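Local coordinates for protein kinectin 1 (Kinesin receptor) (Legionella pneumophila, PDB 4MU6) that is a Legionella effector of unknown molecular function, represented here by its elongated N-terminal coiled-coil domain, at residues A[55-58]-A[59-63]; A[249-252]-A[253-256]; A[11-14]-A[15-18]. One frame throughout, in Å; residues are numbered along the deposited sequence.

Overall arrangement
All three contacts are short stretches of alpha helix, about two turns each, in the N-terminal coiled-coil domain of LegC3, each on a different helix: contact 3 on helix 10-22, contact 1 on helix 43-105 and contact 2 on helix 227-273. Contacts 2 and 3 meet directly, Ala255 CB lying 3.6 Å from Val14 CG2, with their centres 13 Å apart. Contact 1 touches neither; its nearest atoms are about 6 Å from contact 2 and about 7 Å from contact 3. The long helices still join the three, since Ile252 of contact 2 packs on helix 43-105, as do Leu13 and His17 of contact 3, while Lys61 of contact 1 reaches Glu245 on helix 227-273.

Contact 1 (A[55-58]-A[59-63]); sequences KSRD and SDKTE
Arg57 and Lys61 sit one turn apart on the long helix 43-105 of this coiled-coil domain and run side by side in the same direction, Arg57 CG meeting Lys61 CD at 3.9 Å. The touching is done by methylenes, and Lys61 CD also lies obliquely against the guanidinium. The two cationic ends stay fairly close, with Arg57 NE 4.5 Å from Lys61 NZ, but Asp58 and Glu245 lie nearby and probably offset the repulsion. Lys61 NZ forms a salt bridge with Glu245 on helix 227-273, to which Arg57 NH1 makes a long, weak ion pair. Asp58, next to Arg57 in sequence, forms a salt bridge with it, gripped side-on: NE and NH2 both converge on OD1, which lies in the guanidinium plane, and this double grip should hold the head group's rotation. Arg57 reaches it by a bend at its third torsion (chi3 62°).

Beneath, the backbone supplies the usual i to i+4 ladder, including Lys61 N to Arg57 O at 2.9 Å. Asp60 is buried, its OD1 accepting from Phe4 N and its OD2 from Leu5 N, which ties the chain's N-terminal segment to this helix. Asp58 O accepts the amide of Thr62, and Thr62 OG1 comes within 3.1 Å of that same Asp58 O.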
loop_
_atom_site.group_PDB
_atom_site.type_symbol
_atom_site.label_atom_id
_atom_site.label_comp_id
_atom_site.label_asym_id
_atom_site.label_seq_id
_atom_site.Cartn_x
_atom_site.Cartn_y
_atom_site.Cartn_z
ATOM N N LYS A 55 11.390 -22.090 -2.745
ATOM C CA LYS A 55 12.342 -20.997 -2.601
ATOM C C LYS A 55 12.174 -19.994 -3.724
ATOM O O LYS A 55 12.206 -18.787 -3.487
ATOM C CB LYS A 55 13.775 -21.491 -2.575
ATOM C CG LYS A 55 14.233 -22.102 -1.251
ATOM C CD LYS A 55 15.597 -22.798 -1.417
ATOM C CE LYS A 55 16.113 -23.425 -0.115
ATOM N NZ LYS A 55 15.446 -24.703 0.263
ATOM N N SER A 56 12.002 -20.502 -4.939
ATOM C CA SER A 56 11.738 -19.668 -6.112
ATOM C C SER A 56 10.437 -18.866 -5.973
ATOM O O SER A 56 10.385 -17.677 -6.309
ATOM C CB SER A 56 11.667 -20.541 -7.368
ATOM O OG SER A 56 12.946 -21.040 -7.703
ATOM N N ARG A 57 9.387 -19.537 -5.503
ATOM C CA ARG A 57 8.115 -18.887 -5.274
ATOM C C ARG A 57 8.294 -17.800 -4.231
ATOM O O ARG A 57 7.802 -16.681 -4.387
ATOM C CB ARG A 57 7.072 -19.874 -4.761
ATOM C CG ARG A 57 5.720 -19.191 -4.465
ATOM C CD ARG A 57 4.954 -19.988 -3.443
ATOM N NE ARG A 57 5.698 -20.033 -2.187
ATOM C CZ ARG A 57 5.446 -20.872 -1.188
ATOM N NH1 ARG A 57 4.477 -21.769 -1.295
ATOM N NH2 ARG A 57 6.177 -20.812 -0.081
ATOM N N ASP A 58 9.012 -18.131 -3.162
ATOM C CA ASP A 58 9.232 -17.162 -2.097
ATOM C C ASP A 58 9.971 -15.942 -2.628
ATOM O O ASP A 58 9.638 -14.807 -2.269
ATOM C CB ASP A 58 9.962 -17.798 -0.913
ATOM C CG ASP A 58 9.035 -18.635 -0.059
ATOM O OD1 ASP A 58 7.856 -18.800 -0.460
ATOM O OD2 ASP A 58 9.473 -19.117 1.008
ATOM N N SER A 59 10.941 -16.171 -3.509
ATOM C CA SER A 59 11.699 -15.061 -4.084
ATOM C C SER A 59 10.817 -14.151 -4.957
ATOM O O SER A 59 10.889 -12.917 -4.867
ATOM C CB SER A 59 12.904 -15.557 -4.881
ATOM O OG SER A 59 13.523 -14.453 -5.537
ATOM N N ASP A 60 9.985 -14.765 -5.792
ATOM C CA ASP A 60 9.038 -14.023 -6.617
ATOM C C ASP A 60 8.098 -13.180 -5.747
ATOM O O ASP A 60 7.916 -11.998 -6.002
ATOM C CB ASP A 60 8.238 -14.977 -7.507
ATOM C CG ASP A 60 9.106 -15.656 -8.567
ATOM O OD1 ASP A 60 10.321 -15.353 -8.654
ATOM O OD2 ASP A 60 8.562 -16.483 -9.332
ATOM N N LYS A 61 7.545 -13.787 -4.701
ATOM C CA LYS A 61 6.589 -13.119 -3.835
ATOM C C LYS A 61 7.212 -11.920 -3.152
ATOM O O LYS A 61 6.570 -10.870 -3.007
ATOM C CB LYS A 61 6.048 -14.086 -2.784
ATOM C CG LYS A 61 5.020 -15.060 -3.321
ATOM C CD LYS A 61 4.696 -16.136 -2.307
ATOM C CE LYS A 61 4.130 -15.543 -1.041
ATOM N NZ LYS A 61 3.580 -16.632 -0.195
ATOM N N THR A 62 8.463 -12.083 -2.728
ATOM C CA THR A 62 9.180 -11.002 -2.073
ATOM C C THR A 62 9.378 -9.861 -3.064
ATOM O O THR A 62 9.151 -8.704 -2.730
ATOM C CB THR A 62 10.554 -11.461 -1.486
ATOM O OG1 THR A 62 10.341 -12.432 -0.453
ATOM C CG2 THR A 62 11.294 -10.290 -0.903
ATOM N N GLU A 63 9.779 -10.197 -4.289
ATOM C CA GLU A 63 10.058 -9.177 -5.297
ATOM C C GLU A 63 8.834 -8.321 -5.709
ATOM O O GLU A 63 8.937 -7.094 -5.826
ATOM C CB GLU A 63 10.683 -9.808 -6.539
ATOM C CG GLU A 63 10.957 -8.810 -7.652
ATOM C CD GLU A 63 11.957 -7.736 -7.255
ATOM O OE1 GLU A 63 12.862 -8.023 -6.428
ATOM O OE2 GLU A 63 11.836 -6.605 -7.779
#

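Contact 2 (A[249-252]-A[253-256]); sequences SDLI and QEAD
Two turns of helix 227-273 run from 249-252 into 253-256, and Leu251 and Ala255 meet where Ala255 N bonds to Leu251 O at 2.9 Å, in a nearly straight hydrogen bond (N-H...O 171°). Three more bonds complete the ladder: Gln253 N to Ser249 O, Glu254 N to Asp250 O and Asp256 N to Ile252 O. Side chains of the second segment rest on the carbonyls one turn back. Ala255 CB is 3.4 Å from Leu251 O, and Asp256 CB is equally close to Ile252 O.

The side chains themselves hardly meet: the nearest pair is Leu251 CD2 and Glu254 OE1, 4.3 Å apart. This stretch belongs to a bundle of helices in the coiled-coil domain, and its apolar groups serve neighbouring helices. Leu251 and Ala255 pack on Ile10 of helix 10-22, and Ala255 also on Val14. Ile252, one residue along from Leu251, turns to helix 43-105, where it meets His46, Thr50 and Leu53. Glu254 also touches Ile10, and Asp256 lies against His46 and Pro41. Gln253 starts with CG opposite the backbone N (chi1 180°), then bends at the next torsion, which carries its amide away from the preceding turn. The extended Glu254 chain leaves its OE1 4.2 Å from Asp250 O.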
loop_
_atom_site.group_PDB
_atom_site.type_symbol
_atom_site.label_atom_id
_atom_site.label_comp_id
_atom_site.label_asym_id
_atom_site.label_seq_id
_atom_site.Cartn_x
_atom_site.Cartn_y
_atom_site.Cartn_z
ATOM N N SER A 249 2.157 -24.388 -6.997
ATOM C CA SER A 249 1.467 -25.669 -6.865
ATOM C C SER A 249 1.397 -26.436 -8.189
ATOM O O SER A 249 1.525 -27.665 -8.207
ATOM C CB SER A 249 0.062 -25.494 -6.298
ATOM O OG SER A 249 0.095 -25.649 -4.893
ATOM N N ASP A 250 1.208 -25.713 -9.290
ATOM C CA ASP A 250 1.092 -26.352 -10.606
ATOM C C ASP A 250 2.432 -26.910 -11.076
ATOM O O ASP A 250 2.496 -27.983 -11.671
ATOM C CB ASP A 250 0.567 -25.364 -11.654
ATOM C CG ASP A 250 -0.895 -25.023 -11.460
ATOM O OD1 ASP A 250 -1.573 -25.713 -10.666
ATOM O OD2 ASP A 250 -1.368 -24.070 -12.119
ATOM N N LEU A 251 3.492 -26.150 -10.825
ATOM C CA LEU A 251 4.848 -26.563 -11.173
ATOM C C LEU A 251 5.276 -27.795 -10.377
ATOM O O LEU A 251 5.927 -28.713 -10.900
ATOM C CB LEU A 251 5.817 -25.404 -10.945
ATOM C CG LEU A 251 5.854 -24.386 -12.092
ATOM C CD1 LEU A 251 6.648 -23.138 -11.712
ATOM C CD2 LEU A 251 6.428 -25.038 -13.354
ATOM N N ILE A 252 4.893 -27.830 -9.107
ATOM C CA ILE A 252 5.163 -29.002 -8.301
ATOM C C ILE A 252 4.416 -30.221 -8.855
ATOM O O ILE A 252 4.996 -31.301 -8.995
ATOM C CB ILE A 252 4.841 -28.757 -6.823
ATOM C CG1 ILE A 252 5.840 -27.743 -6.249
ATOM C CG2 ILE A 252 4.921 -30.064 -6.029
ATOM C CD1 ILE A 252 5.349 -27.034 -5.026
ATOM N N GLN A 253 3.142 -30.042 -9.191
ATOM C CA GLN A 253 2.366 -31.134 -9.749
ATOM C C GLN A 253 2.948 -31.614 -11.076
ATOM O O GLN A 253 2.992 -32.804 -11.331
ATOM C CB GLN A 253 0.894 -30.746 -9.915
ATOM C CG GLN A 253 0.032 -31.855 -10.501
ATOM C CD GLN A 253 0.126 -33.151 -9.712
ATOM O OE1 GLN A 253 0.347 -33.142 -8.498
ATOM N NE2 GLN A 253 -0.032 -34.277 -10.402
ATOM N N GLU A 254 3.401 -30.685 -11.909
ATOM C CA GLU A 254 4.037 -31.037 -13.175
ATOM C C GLU A 254 5.305 -31.869 -12.970
ATOM O O GLU A 254 5.478 -32.944 -13.570
ATOM C CB GLU A 254 4.382 -29.779 -13.963
ATOM C CG GLU A 254 4.246 -29.948 -15.463
ATOM C CD GLU A 254 4.213 -28.621 -16.206
ATOM O OE1 GLU A 254 3.784 -27.606 -15.608
ATOM O OE2 GLU A 254 4.615 -28.599 -17.395
ATOM N N ALA A 255 6.194 -31.353 -12.134
ATOM C CA ALA A 255 7.434 -32.021 -11.791
ATOM C C ALA A 255 7.163 -33.406 -11.226
ATOM O O ALA A 255 7.928 -34.336 -11.473
ATOM C CB ALA A 255 8.236 -31.178 -10.781
ATOM N N ASP A 256 6.087 -33.532 -10.455
ATOM C CA ASP A 256 5.649 -34.825 -9.944
ATOM C C ASP A 256 5.318 -35.766 -11.103
ATOM O O ASP A 256 5.725 -36.925 -11.108
ATOM C CB ASP A 256 4.412 -34.650 -9.059
ATOM C CG ASP A 256 3.842 -35.974 -8.571
ATOM O OD1 ASP A 256 3.173 -36.682 -9.365
ATOM O OD2 ASP A 256 4.051 -36.297 -7.384
#

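Contact 3 (A[11-14]-A[15-18]); sequences EELV and TEHI
The backbone from Glu11 to Ile18 is regular alpha helix, its i to i+4 bonds running from Thr15 N to Glu11 O through to Ile18 N to Val14 O, the last at 2.8 Å. Glu11 O takes two bonds from Thr15: besides the amide, the hydroxyl OG1 donates to it at 2.8 Å. The two donors arrive on opposite faces of the carbonyl plane, OG1 standing 35° out of it. What makes this possible is the first torsion of Thr15 (chi1 -64°), which holds OG1 beside the backbone N and thereby over the preceding turn.

Leu13 and His17 lie alongside one another. Leu13 CD1 rests 3.5 Å from both CD2 and NE2 of the imidazole, so a single methyl spans that bond of the ring. The ring also presents its edge to the backbone, with CD2 3.1 Å from Leu13 O and that oxygen near the ring plane. At the far side, His17 ND1 is hydrogen-bonded to Ser48 OG, and this bond, together with the leucine, should fix the ring's rotation. Both residues pack on Val49 and Thr52 of helix 43-105.

A third pair faces helix 227-273: Val14 CG1 touches Ile18 CD1 at 3.8 Å, the side chains crossing at a slant. Ile18 reaches on to Leu262 and Glu266. Splitting one short helix's contacts between two partner helices in this way is characteristic of a helical bundle, here within the LegC3 N-terminal coiled-coil domain.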
loop_
_atom_site.group_PDB
_atom_site.type_symbol
_atom_site.label_atom_id
_atom_site.label_comp_id
_atom_site.label_asym_id
_atom_site.label_seq_id
_atom_site.Cartn_x
_atom_site.Cartn_y
_atom_site.Cartn_z
ATOM N N GLU A 11 11.106 -29.484 -16.889
ATOM C CA GLU A 11 11.802 -30.700 -17.300
ATOM C C GLU A 11 13.289 -30.595 -16.992
ATOM O O GLU A 11 13.906 -31.531 -16.475
ATOM C CB GLU A 11 11.594 -30.955 -18.794
ATOM C CG GLU A 11 12.234 -32.231 -19.287
ATOM C CD GLU A 11 11.810 -32.595 -20.704
ATOM O OE1 GLU A 11 10.610 -32.431 -21.040
ATOM O OE2 GLU A 11 12.680 -33.047 -21.482
ATOM N N GLU A 12 13.864 -29.446 -17.309
ATOM C CA GLU A 12 15.276 -29.209 -17.052
ATOM C C GLU A 12 15.583 -29.173 -15.546
ATOM O O GLU A 12 16.660 -29.584 -15.116
ATOM C CB GLU A 12 15.684 -27.904 -17.719
ATOM C CG GLU A 12 17.159 -27.643 -17.770
ATOM C CD GLU A 12 17.461 -26.341 -18.475
ATOM O OE1 GLU A 12 16.606 -25.893 -19.270
ATOM O OE2 GLU A 12 18.537 -25.757 -18.224
ATOM N N LEU A 13 14.637 -28.695 -14.745
ATOM C CA LEU A 13 14.848 -28.652 -13.296
ATOM C C LEU A 13 14.872 -30.059 -12.704
ATOM O O LEU A 13 15.776 -30.412 -11.942
ATOM C CB LEU A 13 13.780 -27.807 -12.601
ATOM C CG LEU A 13 13.884 -27.730 -11.070
ATOM C CD1 LEU A 13 15.200 -27.124 -10.665
ATOM C CD2 LEU A 13 12.747 -26.916 -10.492
ATOM N N VAL A 14 13.873 -30.861 -13.056
ATOM C CA VAL A 14 13.792 -32.227 -12.551
ATOM C C VAL A 14 15.027 -33.023 -12.973
ATOM O O VAL A 14 15.598 -33.772 -12.176
ATOM C CB VAL A 14 12.497 -32.916 -13.021
ATOM C CG1 VAL A 14 12.407 -34.338 -12.488
ATOM C CG2 VAL A 14 11.280 -32.094 -12.561
ATOM N N THR A 15 15.461 -32.813 -14.210
ATOM C CA THR A 15 16.620 -33.516 -14.745
ATOM C C THR A 15 17.870 -33.189 -13.943
ATOM O O THR A 15 18.654 -34.080 -13.599
ATOM C CB THR A 15 16.869 -33.151 -16.219
ATOM O OG1 THR A 15 15.759 -33.587 -17.010
ATOM C CG2 THR A 15 18.127 -33.827 -16.728
ATOM N N GLU A 16 18.047 -31.905 -13.650
ATOM C CA GLU A 16 19.196 -31.459 -12.883
ATOM C C GLU A 16 19.193 -32.145 -11.528
ATOM O O GLU A 16 20.227 -32.609 -11.056
ATOM C CB GLU A 16 19.173 -29.945 -12.712
ATOM C CG GLU A 16 20.415 -29.378 -12.034
ATOM C CD GLU A 16 20.231 -27.929 -11.573
ATOM O OE1 GLU A 16 21.135 -27.102 -11.824
ATOM O OE2 GLU A 16 19.188 -27.617 -10.953
ATOM N N HIS A 17 18.017 -32.239 -10.918
ATOM C CA HIS A 17 17.907 -32.890 -9.616
ATOM C C HIS A 17 18.051 -34.417 -9.676
ATOM O O HIS A 17 18.529 -35.040 -8.729
ATOM C CB HIS A 17 16.616 -32.480 -8.919
ATOM C CG HIS A 17 16.646 -31.082 -8.388
ATOM N ND1 HIS A 17 16.751 -30.801 -7.045
ATOM C CD2 HIS A 17 16.607 -29.886 -9.023
ATOM C CE1 HIS A 17 16.764 -29.491 -6.872
ATOM N NE2 HIS A 17 16.675 -28.913 -8.057
ATOM N N ILE A 18 17.624 -35.019 -10.778
ATOM C CA ILE A 18 17.862 -36.447 -10.976
ATOM C C ILE A 18 19.348 -36.714 -11.145
ATOM O O ILE A 18 19.890 -37.630 -10.534
ATOM C CB ILE A 18 17.131 -36.975 -12.206
ATOM C CG1 ILE A 18 15.634 -37.009 -11.933
ATOM C CG2 ILE A 18 17.641 -38.382 -12.592
ATOM C CD1 ILE A 18 14.828 -37.168 -13.183
#